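Local coordinates for protein serine-threonine phosphatase 2C (Toxoplasma gondii, PDB 2I44) that probably hydrolyses phosphate esters on serine and threonine residues of proteins, and binds calcium ions, at residues G64-E69 / L131-A136; E123-C128 / G234-K239; A275-I280 / Q293-M298. All coordinates share one frame; numbering follows the deposited sequence.

How the contacts relate
From the N terminus, the chain leaves the calcium-binding strand 53-62, enters helix 66-80, continues through helices 83-92 and 98-130, and closes a mostly helical loop at contact 1, which joins the start of helix 66-80 to the loop before strand 137-146. Contact 2 opens inside that loop, on helix 98-130, and closes at the end of strand 233-234 and in the loop behind it, so the two cross. They also touch, through backbone bonds and through packing of F66 on C128. Contact 3 follows in series, pairing helices 274-286 and 291-305 on the opposite side of the chain's centre from contact 2, about 34 Å away between centres.

Contact 1 (G64-E69 / L131-A136); sequences GDFASE and LNKDYA
K133, whose side chain lies against the ring of F66, is held at its backbone by helix 98-130: its amide N probably donates to the carbonyl oxygen of C128, a bond that reaches back five residues. A second probable bond, between the amide of G235 and the carbonyl oxygen of A136, fixes the far end of 131-136. Along this loop the first turn of helix 66-80 packs. The F66 side chain leaves its backbone with CG anti to N (chi1 -175°), which carries the ring out into the loop. K133 CG sits over the ring centre in a CH-pi contact, 3.6 Å from the centroid of the F66 ring and 10° off the normal. Because the lysine chain bends at chi2, its next methylenes stay near the ring, with K133 CE 3.8 Å from F66 CD1. The L131 side chain crosses that of F66 at about a right angle, bringing L131 CD1 to 3.4 Å from F66 CE1, while C128 and M127 of the preceding helix also touch this phenylalanine. Nearer the core, the small A136 packs at the root of the F66 side chain, its CB 3.8 Å from F66 CB. A67, equally small and buried, lets the helix come close to the loop, its CB 3.7 Å from A136 C; it also touches L124 and S138, and its side chain is about 10 Å from a bound calcium ion. No hydrogen bond joins 64-69 to 131-136, so dispersion and the methylene-to-ring contact hold them together, and the lysine serves here through its hydrocarbon rather than its charge.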
ATOM      1  N   GLY A  64       0.717  16.205   6.135  1.00 19.86           N
ATOM      2  CA  GLY A  64       0.483  15.795   7.507  1.00 20.71           C
ATOM      3  C   GLY A  64       0.383  14.282   7.558  1.00 20.34           C
ATOM      4  O   GLY A  64       0.252  13.633   6.519  1.00 21.91           O
ATOM      5  N   ASP A  65       0.443  13.711   8.756  1.00 19.15           N
ATOM      6  CA  ASP A  65       0.359  12.263   8.902  1.00 21.62           C
ATOM      7  C   ASP A  65      -1.045  11.784   9.280  1.00 21.32           C
ATOM      8  O   ASP A  65      -1.253  10.603   9.543  1.00 23.29           O
ATOM      9  CB  ASP A  65       1.359  11.772   9.960  1.00 21.84           C
ATOM     10  CG  ASP A  65       1.147  12.422  11.330  1.00 25.04           C
ATOM     11  OD1 ASP A  65       0.020  12.877  11.622  1.00 21.88           O
ATOM     12  OD2 ASP A  65       2.114  12.466  12.124  1.00 27.12           O
ATOM     13  N   PHE A  66      -2.012  12.693   9.295  1.00 18.50           N
ATOM     14  CA  PHE A  66      -3.365  12.326   9.689  1.00 19.02           C
ATOM     15  C   PHE A  66      -3.977  11.132   8.954  1.00 17.51           C
ATOM     16  O   PHE A  66      -4.465  10.197   9.583  1.00 18.36           O
ATOM     17  CB  PHE A  66      -4.308  13.525   9.557  1.00 17.50           C
ATOM     18  CG  PHE A  66      -5.698  13.248  10.051  1.00 18.70           C
ATOM     19  CD1 PHE A  66      -6.004  13.347  11.405  1.00 20.59           C
ATOM     20  CD2 PHE A  66      -6.695  12.854   9.167  1.00 17.71           C
ATOM     21  CE1 PHE A  66      -7.292  13.057  11.868  1.00 20.73           C
ATOM     22  CE2 PHE A  66      -7.981  12.561   9.620  1.00 20.00           C
ATOM     23  CZ  PHE A  66      -8.278  12.665  10.975  1.00 20.60           C
ATOM     24  N   ALA A  67      -3.968  11.163   7.628  1.00 17.32           N
ATOM     25  CA  ALA A  67      -4.555  10.071   6.862  1.00 16.79           C
ATOM     26  C   ALA A  67      -3.855   8.731   7.069  1.00 15.32           C
ATOM     27  O   ALA A  67      -4.521   7.719   7.308  1.00 15.75           O
ATOM     28  CB  ALA A  67      -4.594  10.423   5.376  1.00 16.70           C
ATOM     29  N   SER A  68      -2.526   8.704   6.977  1.00 14.94           N
ATOM     30  CA  SER A  68      -1.802   7.443   7.160  1.00 14.28           C
ATOM     31  C   SER A  68      -1.880   6.940   8.608  1.00 15.64           C
ATOM     32  O   SER A  68      -2.028   5.743   8.852  1.00 13.34           O
ATOM     33  CB  SER A  68      -0.335   7.591   6.732  1.00 14.81           C
ATOM     34  OG  SER A  68       0.338   8.585   7.491  1.00 15.59           O
ATOM     35  N   GLU A  69      -1.793   7.856   9.568  1.00 16.21           N
ATOM     36  CA  GLU A  69      -1.844   7.478  10.978  1.00 19.99           C
ATOM     37  C   GLU A  69      -3.154   6.786  11.357  1.00 20.28           C
ATOM     38  O   GLU A  69      -3.162   5.830  12.139  1.00 20.12           O
ATOM     39  CB  GLU A  69      -1.634   8.717  11.854  1.00 22.96           C
ATOM     40  CG  GLU A  69      -1.892   8.518  13.344  1.00 23.68           C
ATOM     41  CD  GLU A  69      -1.034   7.435  13.987  1.00 25.68           C
ATOM     42  OE1 GLU A  69      -0.047   6.971  13.370  1.00 24.09           O
ATOM     43  OE2 GLU A  69      -1.349   7.055  15.136  1.00 27.62           O
ATOM     44  N   LEU A 131     -12.486  16.657  11.988  1.00 30.62           N
ATOM     45  CA  LEU A 131     -11.311  17.388  12.445  1.00 28.33           C
ATOM     46  C   LEU A 131     -10.756  18.414  11.457  1.00 27.47           C
ATOM     47  O   LEU A 131      -9.631  18.890  11.615  1.00 27.29           O
ATOM     48  CB  LEU A 131     -10.222  16.383  12.838  1.00 29.17           C
ATOM     49  CG  LEU A 131     -10.748  15.208  13.675  1.00 32.04           C
ATOM     50  CD1 LEU A 131      -9.595  14.279  14.033  1.00 33.01           C
ATOM     51  CD2 LEU A 131     -11.429  15.720  14.939  1.00 31.20           C
ATOM     52  N   ASN A 132     -11.545  18.759  10.445  1.00 26.95           N
ATOM     53  CA  ASN A 132     -11.135  19.743   9.441  1.00 26.69           C
ATOM     54  C   ASN A 132      -9.802  19.480   8.739  1.00 24.35           C
ATOM     55  O   ASN A 132      -8.988  20.387   8.587  1.00 23.52           O
ATOM     56  CB  ASN A 132     -11.095  21.149  10.057  1.00 29.68           C
ATOM     57  CG  ASN A 132     -12.426  21.560  10.655  1.00 33.90           C
ATOM     58  OD1 ASN A 132     -12.609  21.535  11.875  1.00 37.21           O
ATOM     59  ND2 ASN A 132     -13.370  21.934   9.795  1.00 34.08           N
ATOM     60  N   LYS A 133      -9.583  18.241   8.315  1.00 22.98           N
ATOM     61  CA  LYS A 133      -8.363  17.866   7.600  1.00 21.97           C
ATOM     62  C   LYS A 133      -8.736  17.877   6.111  1.00 21.30           C
ATOM     63  O   LYS A 133      -9.160  16.860   5.565  1.00 19.66           O
ATOM     64  CB  LYS A 133      -7.925  16.461   8.026  1.00 24.82           C
ATOM     65  CG  LYS A 133      -7.653  16.320   9.515  1.00 26.97           C
ATOM     66  CD  LYS A 133      -6.468  17.177   9.921  1.00 31.37           C
ATOM     67  CE  LYS A 133      -6.220  17.110  11.414  1.00 33.36           C
ATOM     68  NZ  LYS A 133      -4.987  17.862  11.759  1.00 33.76           N
ATOM     69  N   ASP A 134      -8.578  19.026   5.461  1.00 20.25           N
ATOM     70  CA  ASP A 134      -8.963  19.169   4.058  1.00 20.61           C
ATOM     71  C   ASP A 134      -8.204  18.383   3.005  1.00 18.71           C
ATOM     72  O   ASP A 134      -8.804  17.918   2.040  1.00 18.72           O
ATOM     73  CB  ASP A 134      -8.945  20.643   3.652  1.00 23.75           C
ATOM     74  CG  ASP A 134      -9.965  21.468   4.407  1.00 26.24           C
ATOM     75  OD1 ASP A 134     -10.918  20.887   4.974  1.00 27.64           O
ATOM     76  OD2 ASP A 134      -9.817  22.705   4.421  1.00 31.15           O
ATOM     77  N   TYR A 135      -6.895  18.228   3.174  1.00 17.80           N
ATOM     78  CA  TYR A 135      -6.119  17.526   2.167  1.00 17.60           C
ATOM     79  C   TYR A 135      -5.291  16.346   2.649  1.00 18.39           C
ATOM     80  O   TYR A 135      -4.638  15.684   1.845  1.00 16.89           O
ATOM     81  CB  TYR A 135      -5.227  18.534   1.435  1.00 19.00           C
ATOM     82  CG  TYR A 135      -6.009  19.566   0.647  1.00 20.53           C
ATOM     83  CD1 TYR A 135      -6.518  19.266  -0.618  1.00 20.06           C
ATOM     84  CD2 TYR A 135      -6.272  20.829   1.184  1.00 19.56           C
ATOM     85  CE1 TYR A 135      -7.272  20.197  -1.337  1.00 20.33           C
ATOM     86  CE2 TYR A 135      -7.029  21.771   0.476  1.00 20.67           C
ATOM     87  CZ  TYR A 135      -7.525  21.449  -0.784  1.00 21.20           C
ATOM     88  OH  TYR A 135      -8.268  22.368  -1.488  1.00 19.56           O
ATOM     89  N   ALA A 136      -5.304  16.080   3.949  1.00 17.17           N
ATOM     90  CA  ALA A 136      -4.542  14.951   4.473  1.00 17.03           C
ATOM     91  C   ALA A 136      -4.909  13.715   3.653  1.00 14.46           C
ATOM     92  O   ALA A 136      -6.080  13.335   3.574  1.00 14.33           O
ATOM     93  CB  ALA A 136      -4.860  14.724   5.953  1.00 17.44           C
TER

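Contact 2 (E123-C128 / G234-K239); sequences ELVKMC and GGKDLK
K236 stretches beside V125 and C128 on the last turns of helix 98-130, where this outer helix of the PP2C alpha-beta-beta-alpha sandwich meets the loop leaving strand 233-234. A long, flexible side chain suits the place, for its aliphatic part and its charge do separate work. The methylenes lie along the helix: K236 CG is 4.3 Å from V125 CG1, and K236 CE passes 3.7 Å from C128 O. Bends at the third and fourth torsions then turn the ammonium back to its own loop, where K236 NZ makes a 2.8 Å salt bridge with D237 OD1, met on the syn side but somewhat out of the carboxylate plane. D134 OD1 is a second anionic partner, so the loop before strand 137-146 shares this lysine.

V125, branched and compact, packs loosely: besides the contact of CG1 with the lysine, its CG2 approaches G234 O and K239 NZ. G234 comes close to the helix, its CA 5.5 Å from V125 CA, with backbone angles at which a side chain would strike the preceding carbonyl. Its bare backbone also accepts L124, whose CD2 reaches to 3.6 Å from G234 N.

D121, a turn earlier on the same helix, ties the loop down by polar bonds: its carboxylate receives the amide of G234 through OD1 and forms a salt bridge with K239 through OD2. K239 in turn folds back over the loop, also bonding to A232 O, and its NZ donates to G234 O at 2.7 Å, with a C=O...N angle of 133° and the nitrogen tilted 19° from the carbonyl plane.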
ATOM      1  N   GLU A 123     -14.995   6.079   6.180  1.00 18.56           N
ATOM      2  CA  GLU A 123     -14.819   6.353   7.597  1.00 20.57           C
ATOM      3  C   GLU A 123     -13.713   7.384   7.824  1.00 19.47           C
ATOM      4  O   GLU A 123     -13.847   8.280   8.659  1.00 16.22           O
ATOM      5  CB  GLU A 123     -14.487   5.067   8.350  1.00 22.59           C
ATOM      6  CG  GLU A 123     -14.665   5.198   9.853  1.00 28.76           C
ATOM      7  CD  GLU A 123     -14.137   3.998  10.607  1.00 30.66           C
ATOM      8  OE1 GLU A 123     -14.123   2.891  10.022  1.00 32.09           O
ATOM      9  OE2 GLU A 123     -13.747   4.160  11.783  1.00 31.02           O
ATOM     10  N   LEU A 124     -12.621   7.251   7.081  1.00 18.21           N
ATOM     11  CA  LEU A 124     -11.513   8.192   7.208  1.00 18.95           C
ATOM     12  C   LEU A 124     -11.958   9.610   6.812  1.00 18.27           C
ATOM     13  O   LEU A 124     -11.706  10.576   7.537  1.00 17.76           O
ATOM     14  CB  LEU A 124     -10.335   7.755   6.328  1.00 18.76           C
ATOM     15  CG  LEU A 124      -9.104   8.667   6.354  1.00 21.66           C
ATOM     16  CD1 LEU A 124      -8.522   8.698   7.761  1.00 19.81           C
ATOM     17  CD2 LEU A 124      -8.061   8.169   5.359  1.00 19.66           C
ATOM     18  N   VAL A 125     -12.620   9.723   5.664  1.00 16.44           N
ATOM     19  CA  VAL A 125     -13.084  11.015   5.167  1.00 18.91           C
ATOM     20  C   VAL A 125     -14.037  11.709   6.141  1.00 20.83           C
ATOM     21  O   VAL A 125     -14.015  12.934   6.271  1.00 19.84           O
ATOM     22  CB  VAL A 125     -13.766  10.871   3.775  1.00 20.95           C
ATOM     23  CG1 VAL A 125     -14.395  12.193   3.356  1.00 17.27           C
ATOM     24  CG2 VAL A 125     -12.724  10.442   2.724  1.00 20.35           C
ATOM     25  N   LYS A 126     -14.881  10.935   6.816  1.00 22.65           N
ATOM     26  CA  LYS A 126     -15.798  11.512   7.795  1.00 25.19           C
ATOM     27  C   LYS A 126     -14.982  12.055   8.963  1.00 24.67           C
ATOM     28  O   LYS A 126     -15.353  13.049   9.584  1.00 25.15           O
ATOM     29  CB  LYS A 126     -16.788  10.456   8.297  1.00 27.41           C
ATOM     30  CG  LYS A 126     -17.803  10.025   7.255  1.00 31.86           C
ATOM     31  CD  LYS A 126     -18.669   8.892   7.776  1.00 35.41           C
ATOM     32  CE  LYS A 126     -19.506   8.287   6.663  1.00 37.21           C
ATOM     33  NZ  LYS A 126     -20.226   7.073   7.143  1.00 41.71           N
HETATM   34  N   MSE A 127     -13.871  11.390   9.268  1.00 25.19           N
HETATM   35  CA  MSE A 127     -13.014  11.852  10.349  1.00 27.10           C
HETATM   36  C   MSE A 127     -12.352  13.151   9.907  1.00 27.77           C
HETATM   37  O   MSE A 127     -12.216  14.094  10.692  1.00 27.79           O
HETATM   38  CB  MSE A 127     -11.933  10.824  10.668  1.00 28.22           C
HETATM   39  CG  MSE A 127     -12.445   9.536  11.290  1.00 31.76           C
HETATM   40 SE   MSE A 127     -10.975   8.330  11.690  1.00 39.57          SE
HETATM   41  CE  MSE A 127     -10.202   9.303  13.188  1.00 33.84           C
ATOM     42  N   CYS A 128     -11.943  13.194   8.642  1.00 26.39           N
ATOM     43  CA  CYS A 128     -11.301  14.383   8.095  1.00 26.72           C
ATOM     44  C   CYS A 128     -12.271  15.560   8.123  1.00 28.45           C
ATOM     45  O   CYS A 128     -11.861  16.708   8.305  1.00 28.99           O
ATOM     46  CB  CYS A 128     -10.837  14.131   6.662  1.00 25.44           C
ATOM     47  SG  CYS A 128      -9.525  12.898   6.525  1.00 23.29           S
ATOM     48  N   GLY A 234      -8.304   9.466   2.016  1.00 15.15           N
ATOM     49  CA  GLY A 234      -8.299  10.855   2.433  1.00 13.15           C
ATOM     50  C   GLY A 234      -8.458  11.846   1.296  1.00 12.66           C
ATOM     51  O   GLY A 234      -9.230  11.610   0.372  1.00 13.03           O
ATOM     52  N   GLY A 235      -7.738  12.960   1.360  1.00 11.47           N
ATOM     53  CA  GLY A 235      -7.863  13.961   0.320  1.00 12.38           C
ATOM     54  C   GLY A 235      -9.303  14.453   0.247  1.00 13.87           C
ATOM     55  O   GLY A 235      -9.866  14.602  -0.840  1.00 14.19           O
ATOM     56  N   LYS A 236      -9.897  14.717   1.408  1.00 13.64           N
ATOM     57  CA  LYS A 236     -11.288  15.178   1.473  1.00 16.27           C
ATOM     58  C   LYS A 236     -11.671  16.182   0.388  1.00 15.31           C
ATOM     59  O   LYS A 236     -12.612  15.955  -0.371  1.00 15.41           O
ATOM     60  CB  LYS A 236     -11.594  15.786   2.850  1.00 14.33           C
ATOM     61  CG  LYS A 236     -13.035  16.293   3.002  1.00 17.90           C
ATOM     62  CD  LYS A 236     -13.356  16.690   4.448  1.00 14.94           C
ATOM     63  CE  LYS A 236     -12.615  17.940   4.901  1.00 14.30           C
ATOM     64  NZ  LYS A 236     -13.127  19.177   4.252  1.00 15.20           N
ATOM     65  N   ASP A 237     -10.935  17.280   0.298  1.00 16.63           N
ATOM     66  CA  ASP A 237     -11.252  18.310  -0.686  1.00 18.03           C
ATOM     67  C   ASP A 237     -10.792  18.059  -2.123  1.00 17.80           C
ATOM     68  O   ASP A 237     -10.680  18.992  -2.920  1.00 18.80           O
ATOM     69  CB  ASP A 237     -10.755  19.667  -0.179  1.00 19.15           C
ATOM     70  CG  ASP A 237     -11.552  20.157   1.032  1.00 22.00           C
ATOM     71  OD1 ASP A 237     -12.352  19.363   1.571  1.00 21.30           O
ATOM     72  OD2 ASP A 237     -11.381  21.327   1.441  1.00 24.40           O
ATOM     73  N   LEU A 238     -10.538  16.796  -2.448  1.00 18.22           N
ATOM     74  CA  LEU A 238     -10.148  16.407  -3.803  1.00 18.87           C
ATOM     75  C   LEU A 238     -11.000  15.216  -4.243  1.00 19.77           C
ATOM     76  O   LEU A 238     -11.095  14.902  -5.434  1.00 21.61           O
ATOM     77  CB  LEU A 238      -8.664  16.025  -3.864  1.00 19.64           C
ATOM     78  CG  LEU A 238      -7.622  17.139  -3.722  1.00 16.46           C
ATOM     79  CD1 LEU A 238      -6.228  16.534  -3.745  1.00 14.82           C
ATOM     80  CD2 LEU A 238      -7.796  18.168  -4.841  1.00 14.51           C
ATOM     81  N   LYS A 239     -11.634  14.562  -3.275  1.00 18.93           N
ATOM     82  CA  LYS A 239     -12.462  13.390  -3.553  1.00 21.12           C
ATOM     83  C   LYS A 239     -13.646  13.697  -4.476  1.00 21.55           C
ATOM     84  O   LYS A 239     -14.239  12.783  -5.057  1.00 22.52           O
ATOM     85  CB  LYS A 239     -12.954  12.766  -2.232  1.00 20.23           C
ATOM     86  CG  LYS A 239     -12.510  11.299  -2.005  1.00 22.87           C
ATOM     87  CD  LYS A 239     -11.027  11.092  -2.300  1.00 25.42           C
ATOM     88  CE  LYS A 239     -10.562   9.642  -2.103  1.00 19.79           C
ATOM     89  NZ  LYS A 239     -10.182   9.311  -0.688  1.00 19.19           N
TER

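Contact 3 (A275-I280 / Q293-M298); sequences AQAVEI and QALVEM
I280 is the bump that helix 274-286 pushes into the neighbouring helix, and the side chains of A294, L295 and M298 form the hollow that takes it. Its two branches enter differently. CG2 turns to A294, whose single methyl leaves a low floor, and meets A294 CB at 4.0 Å. The longer CG1-CD1 arm continues toward the exposed M298, a selenomethionine, and the two side chains meet tip to tip. Bends of the M298 chain at chi2 and chi3 bring its CE to that arm, 3.8 Å from I280 CD1; a long, flexible residue suits such a reach, though an overly short contact of M298 with its own helix makes its modelled position less certain.

Helices 274-286 and 291-305 lie on one outer layer of the PP2C alpha-beta-beta-alpha sandwich, joined by a short connection. The axes of segments 275-280 and 293-298 run 9.6 Å apart at closest approach, with 125° between the N-to-C directions, an inclined hairpin rather than a strictly antiparallel one. The small A277 helps leave a hollow on the first helix, and L295 fills it. With its CG anti to the carbonyl carbon (chi1 -76°), L295 swings one methyl across, so that CD2 lies 3.4 Å from A277 O and 3.9 Å from A277 CB. The same L295 methyl, CD2, rests 3.9 Å from I280 CB, wedged between residues one turn apart. Beneath them is the sheet: L295 also touches A315 and T317 on strand 313-320, and both it and A277 touch I262 on strand 258-264.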
ATOM      1  N   ALA A 275      13.913  -5.610  -9.053  1.00 14.06           N
ATOM      2  CA  ALA A 275      14.990  -6.598  -8.995  1.00 16.28           C
ATOM      3  C   ALA A 275      16.047  -6.225  -7.953  1.00 17.16           C
ATOM      4  O   ALA A 275      16.530  -7.087  -7.220  1.00 17.53           O
ATOM      5  CB  ALA A 275      15.636  -6.758 -10.374  1.00 15.14           C
ATOM      6  N   GLN A 276      16.405  -4.946  -7.876  1.00 16.95           N
ATOM      7  CA  GLN A 276      17.401  -4.513  -6.896  1.00 16.88           C
ATOM      8  C   GLN A 276      16.914  -4.738  -5.470  1.00 18.61           C
ATOM      9  O   GLN A 276      17.675  -5.174  -4.602  1.00 18.91           O
ATOM     10  CB  GLN A 276      17.737  -3.031  -7.082  1.00 15.24           C
ATOM     11  CG  GLN A 276      18.515  -2.718  -8.354  1.00 14.21           C
ATOM     12  CD  GLN A 276      18.797  -1.236  -8.498  1.00 12.33           C
ATOM     13  OE1 GLN A 276      17.880  -0.424  -8.506  1.00 11.26           O
ATOM     14  NE2 GLN A 276      20.070  -0.877  -8.611  1.00 11.92           N
ATOM     15  N   ALA A 277      15.645  -4.437  -5.221  1.00 18.12           N
ATOM     16  CA  ALA A 277      15.096  -4.615  -3.885  1.00 19.89           C
ATOM     17  C   ALA A 277      15.074  -6.093  -3.498  1.00 19.73           C
ATOM     18  O   ALA A 277      15.496  -6.463  -2.406  1.00 21.87           O
ATOM     19  CB  ALA A 277      13.685  -4.030  -3.813  1.00 19.03           C
ATOM     20  N   VAL A 278      14.593  -6.938  -4.395  1.00 19.23           N
ATOM     21  CA  VAL A 278      14.526  -8.362  -4.107  1.00 21.22           C
ATOM     22  C   VAL A 278      15.918  -8.928  -3.825  1.00 22.40           C
ATOM     23  O   VAL A 278      16.109  -9.673  -2.864  1.00 22.83           O
ATOM     24  CB  VAL A 278      13.884  -9.128  -5.273  1.00 20.39           C
ATOM     25  CG1 VAL A 278      14.012 -10.622  -5.050  1.00 21.58           C
ATOM     26  CG2 VAL A 278      12.420  -8.740  -5.391  1.00 21.05           C
ATOM     27  N   GLU A 279      16.885  -8.562  -4.657  1.00 23.50           N
ATOM     28  CA  GLU A 279      18.257  -9.028  -4.487  1.00 24.19           C
ATOM     29  C   GLU A 279      18.795  -8.645  -3.110  1.00 23.30           C
ATOM     30  O   GLU A 279      19.312  -9.498  -2.385  1.00 20.31           O
ATOM     31  CB  GLU A 279      19.157  -8.435  -5.571  1.00 27.87           C
ATOM     32  CG  GLU A 279      20.639  -8.695  -5.339  1.00 35.69           C
ATOM     33  CD  GLU A 279      21.501  -8.278  -6.517  1.00 39.40           C
ATOM     34  OE1 GLU A 279      21.530  -9.017  -7.524  1.00 41.61           O
ATOM     35  OE2 GLU A 279      22.140  -7.208  -6.439  1.00 42.34           O
ATOM     36  N   ILE A 280      18.669  -7.365  -2.755  1.00 21.40           N
ATOM     37  CA  ILE A 280      19.136  -6.874  -1.465  1.00 21.50           C
ATOM     38  C   ILE A 280      18.451  -7.625  -0.325  1.00 22.14           C
ATOM     39  O   ILE A 280      19.101  -8.046   0.631  1.00 21.42           O
ATOM     40  CB  ILE A 280      18.858  -5.363  -1.309  1.00 22.79           C
ATOM     41  CG1 ILE A 280      19.686  -4.574  -2.329  1.00 24.65           C
ATOM     42  CG2 ILE A 280      19.197  -4.901   0.110  1.00 21.33           C
ATOM     43  CD1 ILE A 280      19.416  -3.086  -2.311  1.00 24.48           C
ATOM     44  N   GLN A 293      15.538  -3.765   7.012  1.00 22.92           N
ATOM     45  CA  GLN A 293      16.481  -2.736   7.413  1.00 24.79           C
ATOM     46  C   GLN A 293      17.525  -2.575   6.319  1.00 24.17           C
ATOM     47  O   GLN A 293      17.975  -1.465   6.032  1.00 23.92           O
ATOM     48  CB  GLN A 293      17.156  -3.108   8.731  1.00 26.71           C
ATOM     49  CG  GLN A 293      18.117  -2.051   9.244  1.00 30.29           C
ATOM     50  CD  GLN A 293      18.891  -2.529  10.451  1.00 33.32           C
ATOM     51  OE1 GLN A 293      19.553  -3.564  10.403  1.00 36.56           O
ATOM     52  NE2 GLN A 293      18.812  -1.782  11.541  1.00 33.48           N
ATOM     53  N   ALA A 294      17.905  -3.690   5.708  1.00 24.24           N
ATOM     54  CA  ALA A 294      18.895  -3.655   4.640  1.00 24.27           C
ATOM     55  C   ALA A 294      18.372  -2.774   3.505  1.00 23.23           C
ATOM     56  O   ALA A 294      19.099  -1.937   2.977  1.00 21.81           O
ATOM     57  CB  ALA A 294      19.178  -5.065   4.134  1.00 24.36           C
ATOM     58  N   LEU A 295      17.105  -2.957   3.143  1.00 21.87           N
ATOM     59  CA  LEU A 295      16.498  -2.165   2.076  1.00 21.00           C
ATOM     60  C   LEU A 295      16.503  -0.674   2.397  1.00 21.10           C
ATOM     61  O   LEU A 295      16.778   0.150   1.528  1.00 19.88           O
ATOM     62  CB  LEU A 295      15.058  -2.625   1.821  1.00 21.18           C
ATOM     63  CG  LEU A 295      14.884  -3.930   1.046  1.00 20.62           C
ATOM     64  CD1 LEU A 295      13.427  -4.350   1.037  1.00 21.56           C
ATOM     65  CD2 LEU A 295      15.396  -3.737  -0.369  1.00 20.93           C
ATOM     66  N   VAL A 296      16.196  -0.323   3.642  1.00 20.90           N
ATOM     67  CA  VAL A 296      16.167   1.084   4.021  1.00 21.32           C
ATOM     68  C   VAL A 296      17.569   1.697   4.114  1.00 22.13           C
ATOM     69  O   VAL A 296      17.821   2.765   3.551  1.00 19.73           O
ATOM     70  CB  VAL A 296      15.424   1.293   5.370  1.00 21.26           C
ATOM     71  CG1 VAL A 296      15.543   2.749   5.821  1.00 17.34           C
ATOM     72  CG2 VAL A 296      13.953   0.905   5.220  1.00 19.09           C
ATOM     73  N   GLU A 297      18.481   1.022   4.804  1.00 22.94           N
ATOM     74  CA  GLU A 297      19.834   1.555   4.956  1.00 25.09           C
ATOM     75  C   GLU A 297      20.579   1.666   3.620  1.00 25.05           C
ATOM     76  O   GLU A 297      21.300   2.636   3.394  1.00 23.63           O
ATOM     77  CB  GLU A 297      20.622   0.710   5.965  1.00 25.04           C
ATOM     78  CG  GLU A 297      19.891   0.574   7.301  1.00 29.41           C
ATOM     79  CD  GLU A 297      20.777   0.092   8.439  1.00 31.47           C
ATOM     80  OE1 GLU A 297      21.577  -0.841   8.218  1.00 33.13           O
ATOM     81  OE2 GLU A 297      20.661   0.641   9.560  1.00 32.74           O
HETATM   82  N   MSE A 298      20.387   0.683   2.741  1.00 26.51           N
HETATM   83  CA  MSE A 298      21.019   0.683   1.422  1.00 28.86           C
HETATM   84  C   MSE A 298      20.521   1.880   0.611  1.00 27.93           C
HETATM   85  O   MSE A 298      21.294   2.533  -0.090  1.00 27.44           O
HETATM   86  CB  MSE A 298      20.675  -0.602   0.660  1.00 35.27           C
HETATM   87  CG  MSE A 298      21.286  -1.881   1.215  1.00 43.61           C
HETATM   88 SE   MSE A 298      23.120  -2.104   0.722  1.00 61.63          SE
HETATM   89  CE  MSE A 298      22.883  -3.220  -0.829  1.00 52.18           C
TER